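Local coordinates for periplasmic molybdate-binding protein (PDB 1ATG) that binds molybdate or tungstate in a pocket between its two domains, probably as the periplasmic component of an ABC transporter, at residues Val83-Lys88 against Gln152-Ala157; Arg105-Ser110 against Glu138-Ala143. One frame throughout, in Å; residues are numbered along the deposited sequence.

Contact 1: residues Val83-Lys88 against Gln152-Ala157. With SO4 (sulfate ion), chain D.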
# COMPACT_ATOMS: atom_id res chain seq x y z
N VAL A 83 1.68 8.22 -5.62
CA VAL A 83 1.07 9.37 -6.25
C VAL A 83 1.01 10.55 -5.28
O VAL A 83 0.67 10.36 -4.09
CB VAL A 83 -0.38 9.12 -6.72
CG1 VAL A 83 -0.79 10.19 -7.73
CG2 VAL A 83 -0.61 7.74 -7.31
N LEU A 84 1.37 11.73 -5.75
CA LEU A 84 1.10 12.96 -5.01
C LEU A 84 -0.31 13.39 -5.45
O LEU A 84 -0.57 13.53 -6.67
CB LEU A 84 2.10 14.04 -5.38
CG LEU A 84 1.81 15.40 -4.72
CD1 LEU A 84 2.00 15.34 -3.21
CD2 LEU A 84 2.72 16.47 -5.32
N TRP A 85 -1.22 13.54 -4.51
CA TRP A 85 -2.61 13.78 -4.83
C TRP A 85 -3.12 14.96 -4.02
O TRP A 85 -2.70 15.23 -2.91
CB TRP A 85 -3.40 12.52 -4.45
CG TRP A 85 -4.86 12.53 -4.78
CD1 TRP A 85 -5.44 12.87 -5.98
CD2 TRP A 85 -5.94 12.20 -3.90
NE1 TRP A 85 -6.80 12.75 -5.89
CE2 TRP A 85 -7.14 12.35 -4.63
CE3 TRP A 85 -6.02 11.77 -2.58
CZ2 TRP A 85 -8.38 12.09 -4.07
CZ3 TRP A 85 -7.27 11.51 -2.03
CH2 TRP A 85 -8.44 11.66 -2.78
N SER A 86 -4.09 15.65 -4.61
CA SER A 86 -4.91 16.61 -3.91
C SER A 86 -6.36 16.37 -4.34
O SER A 86 -6.62 16.09 -5.52
CB SER A 86 -4.54 18.06 -4.20
OG SER A 86 -5.42 18.97 -3.54
N ALA A 87 -7.30 16.60 -3.43
CA ALA A 87 -8.71 16.60 -3.80
C ALA A 87 -9.01 17.84 -4.65
O ALA A 87 -10.04 17.85 -5.34
CB ALA A 87 -9.60 16.59 -2.57
N LYS A 88 -8.19 18.87 -4.64
CA LYS A 88 -8.47 20.08 -5.41
C LYS A 88 -7.95 19.98 -6.83
O LYS A 88 -6.75 19.86 -7.05
CB LYS A 88 -7.78 21.29 -4.75
CG LYS A 88 -8.07 22.59 -5.48
CD LYS A 88 -7.67 23.84 -4.72
CE LYS A 88 -8.06 25.08 -5.51
NZ LYS A 88 -7.44 26.32 -4.97
N GLN A 152 -7.14 11.63 4.91
CA GLN A 152 -6.88 13.03 5.20
C GLN A 152 -6.86 13.88 3.95
O GLN A 152 -7.33 15.02 3.93
CB GLN A 152 -5.54 13.16 5.92
CG GLN A 152 -5.51 12.56 7.32
CD GLN A 152 -6.64 13.01 8.22
OE1 GLN A 152 -6.82 14.21 8.47
NE2 GLN A 152 -7.44 12.08 8.72
N THR A 153 -6.30 13.34 2.87
CA THR A 153 -6.25 14.08 1.62
C THR A 153 -7.62 14.12 0.96
O THR A 153 -8.04 15.16 0.43
CB THR A 153 -5.21 13.44 0.67
OG1 THR A 153 -3.96 13.31 1.36
CG2 THR A 153 -4.96 14.33 -0.53
N ALA A 154 -8.35 13.01 1.00
CA ALA A 154 -9.65 12.92 0.35
C ALA A 154 -10.69 13.88 0.92
O ALA A 154 -11.58 14.32 0.19
CB ALA A 154 -10.19 11.50 0.41
N SER A 155 -10.61 14.15 2.21
CA SER A 155 -11.53 15.08 2.85
C SER A 155 -11.06 16.52 2.76
O SER A 155 -11.79 17.43 3.19
CB SER A 155 -11.65 14.71 4.33
OG SER A 155 -10.40 14.89 4.97
N GLY A 156 -9.83 16.74 2.30
CA GLY A 156 -9.26 18.07 2.32
C GLY A 156 -8.62 18.41 3.66
O GLY A 156 -8.10 19.54 3.79
N ALA A 157 -8.59 17.54 4.66
CA ALA A 157 -7.87 17.83 5.90
C ALA A 157 -6.41 18.15 5.61
O ALA A 157 -5.77 18.91 6.37
CB ALA A 157 -8.02 16.71 6.89
S SO4 D . -8.67 8.32 9.29
O1 SO4 D . -10.16 8.13 9.27
O2 SO4 D . -8.36 9.59 8.57
O3 SO4 D . -8.02 7.16 8.60
O4 SO4 D . -8.18 8.40 10.70
O HOH W 1 -6.82 17.36 -0.66
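Ser86 and Ala87, where strand 75-86 runs out, lie beside Thr153 and Ala154 at the C-terminal end of helix 146-154, with the CA atoms of Ala87 and Ala154 5.6 Å apart. No direct hydrogen bond joins the two backbones; instead a water accepts from Ala87 N and sits 2.7 Å from Thr153 O, which also receives Gly156 N as the chain leaves the helix with positive phi. Trp85 carries the apolar part of the contact. Its CG is anti to the backbone N (chi1 -176°), which sends the six-membered half of the indole under the helix end: CE3 lies 3.4 Å from Thr153 CG2, and CH2 is 3.6 Å from Ala154 CB. A small residue suits position 154, because Trp85 CZ3 comes within 3.5 Å of Ala154 N. Thr153 is suited by its two branches, giving the methyl to Trp85 while OG1 bonds to Ala149 O within the helix. Trp85 NE1 bonds to Pro176 O, and His150 meets the same ring with nearly parallel planes. Ala87 CB rests 3.7 Å from Thr153 O, and a short side chain suits this turn, where strand end meets helix end. The end of a helix packed on an inner strand of the sheet through one large aromatic is in keeping with the alpha/beta domains of periplasmic binding proteins; Val146, at the other end of this helix, lines the anion pocket.

Contact 2: residues Arg105-Ser110 against Glu138-Ala143. With ACT (acetate ion), chain C.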
# COMPACT_ATOMS: atom_id res chain seq x y z
N ARG A 105 -0.96 24.17 2.35
CA ARG A 105 -0.66 24.19 3.77
C ARG A 105 0.08 22.94 4.21
O ARG A 105 1.28 23.03 4.48
CB ARG A 105 -1.97 24.40 4.55
CG ARG A 105 -2.60 25.78 4.28
CD ARG A 105 -4.04 25.83 4.76
NE ARG A 105 -4.88 25.11 3.77
CZ ARG A 105 -6.21 25.20 3.79
NH1 ARG A 105 -6.83 25.91 4.72
NH2 ARG A 105 -6.92 24.57 2.87
N HIS A 106 -0.60 21.81 4.31
CA HIS A 106 0.01 20.57 4.76
C HIS A 106 -0.03 19.46 3.72
O HIS A 106 -0.86 19.44 2.82
CB HIS A 106 -0.73 20.06 6.00
CG HIS A 106 -0.72 21.04 7.14
ND1 HIS A 106 -1.73 21.94 7.38
CD2 HIS A 106 0.23 21.27 8.09
CE1 HIS A 106 -1.43 22.67 8.45
NE2 HIS A 106 -0.25 22.28 8.89
N ILE A 107 0.90 18.52 3.90
CA ILE A 107 0.97 17.33 3.07
C ILE A 107 0.92 16.13 4.00
O ILE A 107 1.72 16.03 4.97
CB ILE A 107 2.24 17.32 2.19
CG1 ILE A 107 2.24 16.05 1.32
CG2 ILE A 107 3.54 17.46 2.97
CD1 ILE A 107 3.27 16.09 0.21
N ALA A 108 -0.02 15.23 3.77
CA ALA A 108 -0.16 14.01 4.54
C ALA A 108 0.81 12.95 4.04
O ALA A 108 0.75 12.57 2.85
CB ALA A 108 -1.59 13.49 4.48
N ILE A 109 1.73 12.52 4.90
CA ILE A 109 2.70 11.50 4.52
C ILE A 109 2.65 10.44 5.60
O ILE A 109 2.82 10.74 6.80
CB ILE A 109 4.13 12.02 4.35
CG1 ILE A 109 4.12 13.22 3.39
CG2 ILE A 109 5.05 10.90 3.87
CD1 ILE A 109 5.47 13.77 3.01
N SER A 110 2.42 9.19 5.21
CA SER A 110 2.37 8.14 6.24
C SER A 110 3.76 8.00 6.86
O SER A 110 4.80 8.26 6.27
CB SER A 110 1.80 6.84 5.72
OG SER A 110 2.45 6.33 4.59
N GLU A 138 6.98 22.59 9.39
CA GLU A 138 5.89 21.84 9.99
C GLU A 138 4.74 21.62 9.01
O GLU A 138 3.55 21.62 9.37
CB GLU A 138 5.43 22.51 11.29
CG GLU A 138 6.55 22.53 12.33
CD GLU A 138 6.08 22.97 13.70
OE1 GLU A 138 5.29 23.92 13.79
OE2 GLU A 138 6.50 22.34 14.70
N ARG A 139 5.08 21.42 7.75
CA ARG A 139 4.04 21.20 6.74
C ARG A 139 3.75 19.74 6.51
O ARG A 139 2.71 19.44 5.90
CB ARG A 139 4.43 21.93 5.46
CG ARG A 139 4.27 23.43 5.76
CD ARG A 139 4.85 24.26 4.66
NE ARG A 139 4.05 24.23 3.43
CZ ARG A 139 4.52 24.70 2.29
NH1 ARG A 139 5.76 25.19 2.22
NH2 ARG A 139 3.78 24.70 1.20
N ILE A 140 4.58 18.84 7.00
CA ILE A 140 4.31 17.42 6.83
C ILE A 140 3.51 16.93 8.02
O ILE A 140 3.90 17.17 9.17
CB ILE A 140 5.61 16.61 6.72
CG1 ILE A 140 6.42 17.04 5.50
CG2 ILE A 140 5.31 15.12 6.69
CD1 ILE A 140 7.84 16.50 5.48
N VAL A 141 2.38 16.31 7.76
CA VAL A 141 1.53 15.78 8.82
C VAL A 141 1.64 14.27 8.75
O VAL A 141 1.29 13.64 7.75
CB VAL A 141 0.09 16.27 8.72
CG1 VAL A 141 -0.77 15.73 9.87
CG2 VAL A 141 0.05 17.80 8.76
N GLU A 142 2.21 13.68 9.79
CA GLU A 142 2.45 12.24 9.83
C GLU A 142 1.16 11.49 10.01
O GLU A 142 0.38 11.72 10.94
CB GLU A 142 3.43 11.98 10.98
CG GLU A 142 3.98 10.56 10.98
CD GLU A 142 4.82 10.33 12.24
OE1 GLU A 142 4.21 10.12 13.30
OE2 GLU A 142 6.05 10.39 12.14
N ALA A 143 0.83 10.59 9.09
CA ALA A 143 -0.32 9.71 9.15
C ALA A 143 0.14 8.33 9.62
O ALA A 143 1.30 7.99 9.39
CB ALA A 143 -1.00 9.64 7.79
C ACT C . -4.38 21.73 5.11
O ACT C . -3.47 21.27 4.38
OXT ACT C . -4.11 22.25 6.23
CH3 ACT C . -5.81 21.71 4.68
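His106 and Ile107 meet Arg139 where two parallel strands begin: Ile107 N bonds to Arg139 O at 2.9 Å, and the pairing continues through Val141 N to Ile107 O, Ile109 N to Val141 O and Ala143 N to Ile109 O. Ile140 fills one face of the pair, its CG1 3.9 Å from Ile107 CG2 and its CG2 3.9 Å from Ile109 CD1. Beta-branched residues suit this extended backbone; Ile109 and Ile140 pack against Leu125 of helix 116-127, and Ile140 also against Leu131 and Leu134 of helix 131-136. Ala108, Ser110 and Ala143 are small because their face lies close under helix 146-154. Just ahead of the first strand, His106, with CG beside the backbone N (chi1 -59°), turns its ring to the same side as its own N-H, and both bond one acetate, probably from the crystallisation liquor: His106 ND1 is 2.7 Å from acetate OXT, and His106 N is bonded to the other oxygen. The ring also leans obliquely on Val141, and His106 CD2 is 3.5 Å from Val141 CG2. Replacing His106 by an alanine removes ND1 and the ring, which would probably leave acetate OXT without this bond and open a gap beside Val141 CG2. Outward, the acetate methyl lies over a face of the Arg105 guanidinium, which Asp159 holds by a salt bridge. Arg139 reaches back with NE to Arg105 O (3.2 Å), in its guanidinium plane, while Trp104 makes a cation-pi contact with the guanidinium and NH1 bonds to Gln137 OE1. Strand, helices and parallel strand form a beta-alpha-beta crossover, in which a Schellman motif at Glu138 ends the last helix and turns the chain into strand 140-143; at the C-terminal end of strand 107-110, the side chain of Ser110 is about 5 Å from the bound tungstate.

In the fold
Contacts 1 and 2 lie with centres 11 Å apart in the same domain and share one mixed sheet. Along the chain the order is 83-88, 105-110, 138-143 and 152-157, so contact 2 falls entirely between the two halves of contact 1. Strand 160-164 pairs with both strand 75-86 and strand 107-110, bringing the two contacts into one sheet, and helix 146-154, which follows strand 140-143, covers both. They touch directly: Leu84 CD1 is 3.7 Å from Ile107 CD1, and Thr153 OG1 is 3.9 Å from Ala108 CB. Together they join a sheet and its helix whose start, at Val146, helps line the tungstate pocket between the domains.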